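Local structure of probable glutamine synthetase (Pseudomonas aeruginosa, 4HPP) at residues 123-135 against 232-245. The protein is a probable glutamine synthetase, with the N-terminal and catalytic domains of that family, and holds magnesium and glutamic acid in this model. Residues are numbered along the deposited sequence; the frame is centred on the assembly and turned at random.
Sequences GLQVIAAFEHEFS and TNGVHLHLSLQHAD. With MG (magnesium ion), chain B; GLU (glutamic acid), chain D.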
loop_
_atom_site.group_PDB
_atom_site.type_symbol
_atom_site.label_atom_id
_atom_site.label_comp_id
_atom_site.label_asym_id
_atom_site.label_seq_id
_atom_site.Cartn_x
_atom_site.Cartn_y
_atom_site.Cartn_z
ATOM N N GLY A 123 -27.321 58.565 -6.470
ATOM C CA GLY A 123 -28.455 57.770 -5.934
ATOM C C GLY A 123 -28.655 56.295 -6.313
ATOM O O GLY A 123 -29.693 55.722 -5.976
ATOM N N LEU A 124 -27.665 55.683 -6.976
ATOM C CA LEU A 124 -27.705 54.263 -7.386
ATOM C C LEU A 124 -26.790 53.309 -6.547
ATOM O O LEU A 124 -25.595 53.564 -6.373
ATOM C CB LEU A 124 -27.348 54.164 -8.868
ATOM C CG LEU A 124 -27.918 55.255 -9.763
ATOM C CD1 LEU A 124 -27.540 55.018 -11.210
ATOM C CD2 LEU A 124 -29.427 55.242 -9.620
ATOM N N GLN A 125 -27.375 52.246 -6.009
ATOM C CA GLN A 125 -26.655 51.131 -5.415
ATOM C C GLN A 125 -26.362 50.149 -6.541
ATOM O O GLN A 125 -27.204 49.943 -7.408
ATOM C CB GLN A 125 -27.524 50.396 -4.406
ATOM C CG GLN A 125 -28.378 51.291 -3.524
ATOM C CD GLN A 125 -27.718 51.711 -2.218
ATOM O OE1 GLN A 125 -26.840 52.583 -2.204
ATOM N NE2 GLN A 125 -28.163 51.110 -1.099
ATOM N N VAL A 126 -25.191 49.518 -6.525
ATOM C CA VAL A 126 -24.904 48.479 -7.519
ATOM C C VAL A 126 -24.946 47.075 -6.972
ATOM O O VAL A 126 -24.237 46.739 -6.020
ATOM C CB VAL A 126 -23.608 48.749 -8.278
ATOM C CG1 VAL A 126 -23.379 47.645 -9.305
ATOM C CG2 VAL A 126 -23.734 50.111 -8.972
ATOM N N ILE A 127 -25.790 46.255 -7.580
ATOM C CA ILE A 127 -26.059 44.931 -7.074
ATOM C C ILE A 127 -25.662 44.014 -8.183
ATOM O O ILE A 127 -26.213 44.128 -9.295
ATOM C CB ILE A 127 -27.562 44.728 -6.849
ATOM C CG1 ILE A 127 -28.107 45.720 -5.816
ATOM C CG2 ILE A 127 -27.825 43.292 -6.431
ATOM C CD1 ILE A 127 -28.128 45.222 -4.378
ATOM N N ALA A 128 -24.747 43.096 -7.872
ATOM C CA ALA A 128 -24.199 42.197 -8.873
ATOM C C ALA A 128 -23.867 40.815 -8.333
ATOM O O ALA A 128 -23.612 40.614 -7.128
ATOM C CB ALA A 128 -22.969 42.803 -9.562
ATOM N N ALA A 129 -23.855 39.877 -9.275
ATOM C CA ALA A 129 -23.424 38.505 -9.036
ATOM C C ALA A 129 -22.716 37.965 -10.300
ATOM O O ALA A 129 -23.175 38.164 -11.432
ATOM C CB ALA A 129 -24.599 37.633 -8.605
ATOM N N PHE A 130 -21.542 37.384 -10.074
ATOM C CA PHE A 130 -20.745 36.687 -11.093
ATOM C C PHE A 130 -21.065 35.166 -11.078
ATOM O O PHE A 130 -21.086 34.540 -10.002
ATOM C CB PHE A 130 -19.269 36.850 -10.800
ATOM C CG PHE A 130 -18.747 38.237 -10.905
ATOM C CD1 PHE A 130 -17.970 38.620 -12.022
ATOM C CD2 PHE A 130 -18.941 39.151 -9.871
ATOM C CE1 PHE A 130 -17.396 39.897 -12.115
ATOM C CE2 PHE A 130 -18.391 40.430 -9.961
ATOM C CZ PHE A 130 -17.607 40.817 -11.078
ATOM N N GLU A 131 -21.311 34.589 -12.260
ATOM C CA GLU A 131 -21.560 33.167 -12.384
ATOM C C GLU A 131 -20.282 32.624 -12.970
ATOM O O GLU A 131 -19.743 33.210 -13.919
ATOM C CB GLU A 131 -22.718 32.862 -13.343
ATOM C CG GLU A 131 -24.144 33.246 -12.892
ATOM C CD GLU A 131 -25.232 32.769 -13.894
ATOM O OE1 GLU A 131 -26.414 32.810 -13.505
ATOM O OE2 GLU A 131 -24.932 32.327 -15.054
ATOM N N HIS A 132 -19.812 31.506 -12.414
ATOM C CA HIS A 132 -18.533 30.967 -12.749
ATOM C C HIS A 132 -18.625 29.568 -13.264
ATOM O O HIS A 132 -19.325 28.741 -12.662
ATOM C CB HIS A 132 -17.647 31.001 -11.539
ATOM C CG HIS A 132 -17.176 32.404 -11.151
ATOM N ND1 HIS A 132 -17.640 33.055 -10.040
ATOM C CD2 HIS A 132 -16.189 33.225 -11.703
ATOM C CE1 HIS A 132 -17.006 34.239 -9.920
ATOM N NE2 HIS A 132 -16.124 34.343 -10.945
ATOM N N GLU A 133 -17.945 29.284 -14.395
ATOM C CA GLU A 133 -17.872 27.929 -14.882
ATOM C C GLU A 133 -16.401 27.454 -14.839
ATOM O O GLU A 133 -15.461 28.252 -14.996
ATOM C CB GLU A 133 -18.481 27.810 -16.257
ATOM C CG GLU A 133 -20.004 27.916 -16.302
ATOM C CD GLU A 133 -20.518 28.186 -17.719
ATOM O OE1 GLU A 133 -19.688 28.504 -18.627
ATOM O OE2 GLU A 133 -21.766 28.101 -17.924
ATOM N N PHE A 134 -16.202 26.163 -14.580
ATOM C CA PHE A 134 -14.863 25.621 -14.474
ATOM C C PHE A 134 -14.816 24.127 -14.829
ATOM O O PHE A 134 -15.866 23.416 -14.861
ATOM C CB PHE A 134 -14.298 25.885 -13.055
ATOM C CG PHE A 134 -15.083 25.187 -11.929
ATOM C CD1 PHE A 134 -16.188 25.821 -11.312
ATOM C CD2 PHE A 134 -14.682 23.932 -11.452
ATOM C CE1 PHE A 134 -16.878 25.206 -10.316
ATOM C CE2 PHE A 134 -15.381 23.325 -10.430
ATOM C CZ PHE A 134 -16.483 23.942 -9.879
ATOM N N SER A 135 -13.605 23.654 -15.048
ATOM C CA SER A 135 -13.333 22.258 -15.319
ATOM C C SER A 135 -12.875 21.716 -14.032
ATOM O O SER A 135 -12.084 22.382 -13.338
ATOM C CB SER A 135 -12.113 22.090 -16.270
ATOM O OG SER A 135 -12.408 22.427 -17.625
ATOM N N THR A 232 -16.410 26.078 -23.723
ATOM C CA THR A 232 -15.688 27.190 -23.150
ATOM C C THR A 232 -16.250 27.485 -21.730
ATOM O O THR A 232 -17.389 27.128 -21.438
ATOM C CB THR A 232 -15.832 28.460 -24.044
ATOM O OG1 THR A 232 -17.187 28.614 -24.486
ATOM C CG2 THR A 232 -15.017 28.364 -25.281
ATOM N N ASN A 233 -15.445 28.149 -20.879
ATOM C CA ASN A 233 -15.789 28.486 -19.511
ATOM C C ASN A 233 -16.067 30.004 -19.532
ATOM O O ASN A 233 -15.141 30.831 -19.676
ATOM C CB ASN A 233 -14.658 28.156 -18.491
ATOM C CG ASN A 233 -14.362 26.637 -18.298
ATOM O OD1 ASN A 233 -15.271 25.812 -18.059
ATOM N ND2 ASN A 233 -13.043 26.268 -18.363
ATOM N N GLY A 234 -17.345 30.375 -19.396
ATOM C CA GLY A 234 -17.740 31.770 -19.305
ATOM C C GLY A 234 -17.792 32.262 -17.865
ATOM O O GLY A 234 -17.664 31.483 -16.934
ATOM N N VAL A 235 -17.919 33.576 -17.713
ATOM C CA VAL A 235 -18.233 34.238 -16.482
ATOM C C VAL A 235 -19.362 35.165 -16.913
ATOM O O VAL A 235 -19.231 35.837 -17.908
ATOM C CB VAL A 235 -17.043 35.057 -15.931
ATOM C CG1 VAL A 235 -17.507 36.129 -14.913
ATOM C CG2 VAL A 235 -16.003 34.161 -15.265
ATOM N N HIS A 236 -20.464 35.202 -16.178
ATOM C CA HIS A 236 -21.557 36.108 -16.519
ATOM C C HIS A 236 -21.848 36.992 -15.370
ATOM O O HIS A 236 -21.953 36.552 -14.230
ATOM C CB HIS A 236 -22.845 35.378 -16.898
ATOM C CG HIS A 236 -22.726 34.499 -18.109
ATOM N ND1 HIS A 236 -23.529 33.430 -18.299
ATOM C CD2 HIS A 236 -21.836 34.529 -19.206
ATOM C CE1 HIS A 236 -23.179 32.805 -19.465
ATOM N NE2 HIS A 236 -22.146 33.470 -20.012
ATOM N N LEU A 237 -22.041 38.261 -15.657
ATOM C CA LEU A 237 -22.193 39.210 -14.592
ATOM C C LEU A 237 -23.644 39.654 -14.692
ATOM O O LEU A 237 -24.018 40.144 -15.740
ATOM C CB LEU A 237 -21.204 40.355 -14.834
ATOM C CG LEU A 237 -21.255 41.633 -14.041
ATOM C CD1 LEU A 237 -21.181 41.322 -12.548
ATOM C CD2 LEU A 237 -20.093 42.501 -14.472
ATOM N N HIS A 238 -24.445 39.420 -13.639
ATOM C CA HIS A 238 -25.809 39.960 -13.513
ATOM C C HIS A 238 -25.788 41.219 -12.735
ATOM O O HIS A 238 -25.290 41.238 -11.622
ATOM C CB HIS A 238 -26.701 38.989 -12.765
ATOM C CG HIS A 238 -26.920 37.710 -13.494
ATOM N ND1 HIS A 238 -27.928 37.551 -14.397
ATOM C CD2 HIS A 238 -26.212 36.518 -13.468
ATOM C CE1 HIS A 238 -27.875 36.313 -14.930
ATOM N NE2 HIS A 238 -26.833 35.660 -14.344
ATOM N N LEU A 239 -26.287 42.288 -13.327
ATOM C CA LEU A 239 -26.334 43.605 -12.665
ATOM C C LEU A 239 -27.747 44.130 -12.583
ATOM O O LEU A 239 -28.498 44.075 -13.564
ATOM C CB LEU A 239 -25.465 44.623 -13.358
ATOM C CG LEU A 239 -23.986 44.323 -13.107
ATOM C CD1 LEU A 239 -23.104 44.950 -14.183
ATOM C CD2 LEU A 239 -23.606 44.817 -11.728
ATOM N N SER A 240 -28.128 44.526 -11.371
ATOM C CA SER A 240 -29.347 45.286 -11.143
ATOM C C SER A 240 -28.895 46.601 -10.509
ATOM O O SER A 240 -27.795 46.689 -9.928
ATOM C CB SER A 240 -30.375 44.508 -10.308
ATOM O OG SER A 240 -30.080 44.486 -8.919
ATOM N N LEU A 241 -29.707 47.626 -10.712
ATOM C CA LEU A 241 -29.428 48.974 -10.206
ATOM C C LEU A 241 -30.589 49.392 -9.312
ATOM O O LEU A 241 -31.727 49.293 -9.750
ATOM C CB LEU A 241 -29.298 49.951 -11.384
ATOM C CG LEU A 241 -27.948 50.075 -12.085
ATOM C CD1 LEU A 241 -27.910 51.330 -12.957
ATOM C CD2 LEU A 241 -26.825 50.114 -11.073
ATOM N N GLN A 242 -30.326 49.838 -8.086
ATOM C CA GLN A 242 -31.408 50.149 -7.116
ATOM C C GLN A 242 -31.287 51.516 -6.466
ATOM O O GLN A 242 -30.201 51.940 -6.074
ATOM C CB GLN A 242 -31.470 49.139 -5.978
ATOM C CG GLN A 242 -31.953 47.751 -6.335
ATOM C CD GLN A 242 -31.615 46.754 -5.240
ATOM O OE1 GLN A 242 -31.139 47.134 -4.158
ATOM N NE2 GLN A 242 -31.872 45.473 -5.502
ATOM N N HIS A 243 -32.422 52.190 -6.314
ATOM C CA HIS A 243 -32.480 53.393 -5.497
ATOM C C HIS A 243 -31.918 53.048 -4.135
ATOM O O HIS A 243 -32.091 51.917 -3.669
ATOM C CB HIS A 243 -33.908 53.930 -5.422
ATOM C CG HIS A 243 -34.097 54.989 -4.370
ATOM N ND1 HIS A 243 -35.017 54.881 -3.394
ATOM C CD2 HIS A 243 -33.418 56.190 -4.146
ATOM C CE1 HIS A 243 -34.939 55.960 -2.587
ATOM N NE2 HIS A 243 -33.958 56.759 -3.051
ATOM N N ALA A 244 -31.203 53.996 -3.519
ATOM C CA ALA A 244 -30.571 53.803 -2.196
ATOM C C ALA A 244 -31.580 53.325 -1.112
ATOM O O ALA A 244 -31.704 53.944 -0.053
ATOM C CB ALA A 244 -29.832 55.083 -1.772
ATOM N N ASP A 245 -32.243 52.190 -1.370
ATOM C CA ASP A 245 -33.601 51.940 -0.863
ATOM C C ASP A 245 -34.128 50.516 -1.122
ATOM O O ASP A 245 -34.980 50.017 -0.359
ATOM C CB ASP A 245 -34.546 52.917 -1.582
ATOM C CG ASP A 245 -35.870 53.113 -0.869
ATOM O OD1 ASP A 245 -35.924 52.895 0.357
ATOM O OD2 ASP A 245 -36.848 53.516 -1.542
HETATM MG MG MG B . -23.837 28.431 -17.369
HETATM N N GLU D . -20.105 28.111 -21.331
HETATM C CA GLU D . -20.773 29.340 -21.922
HETATM C C GLU D . -19.908 30.621 -21.977
HETATM O O GLU D . -18.740 30.592 -22.344
HETATM C CB GLU D . -22.066 29.644 -21.176
HETATM C CG GLU D . -23.153 28.634 -21.425
HETATM C CD GLU D . -24.322 28.837 -20.518
HETATM O OE1 GLU D . -25.385 29.186 -21.053
HETATM O OE2 GLU D . -24.174 28.666 -19.284
HETATM O OXT GLU D . -20.343 31.728 -21.643
HETATM O O HOH W 1 -26.105 33.102 -17.294
HETATM O O HOH W 2 -15.408 31.041 -14.991
#
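Glu133 reaches from its strand across to Gly234 and the bound ligands, splitting its carboxylate between two tasks. Glu133 OE2 binds the magnesium ion at 2.2 Å, while OE1 takes the Gly234 N-H on its anti side at 3.1 Å, 26° out of the carboxylate plane, and also accepts from the amino N of the glutamic acid. Glu180 and Glu187 share the metal. Two residues earlier, Glu131 runs out extended past two histidines. Glu131 OE1 sits near the edge of the His238 ring and takes a weak, bent bond from His238 NE2 at 3.0 Å, the two planes 58° apart; His238 ND1 bonds Asn330 OD1. Glu131 OE2 is linked to His236 ND1 through a water, and His236 NE2 donates to the ligand OXT at 3.0 Å. Strands 124-135 and 235-243 are antiparallel neighbours in the catalytic-domain sheet of the glutamine synthetase fold, paired by regular backbone bonds from Gln125-Gln242 to Glu131-His236. The face of Val126, Phe130, Leu237 and Leu239 is largely apolar; helix 342-358 packs on Val126, Phe130 and Leu239. There Leu237, its CG anti to the backbone N (chi1 169°), lays CD1 3.8 Å from the Phe130 ring centroid, a CH-pi contact, while Val235 CG1 meets that ring's edge.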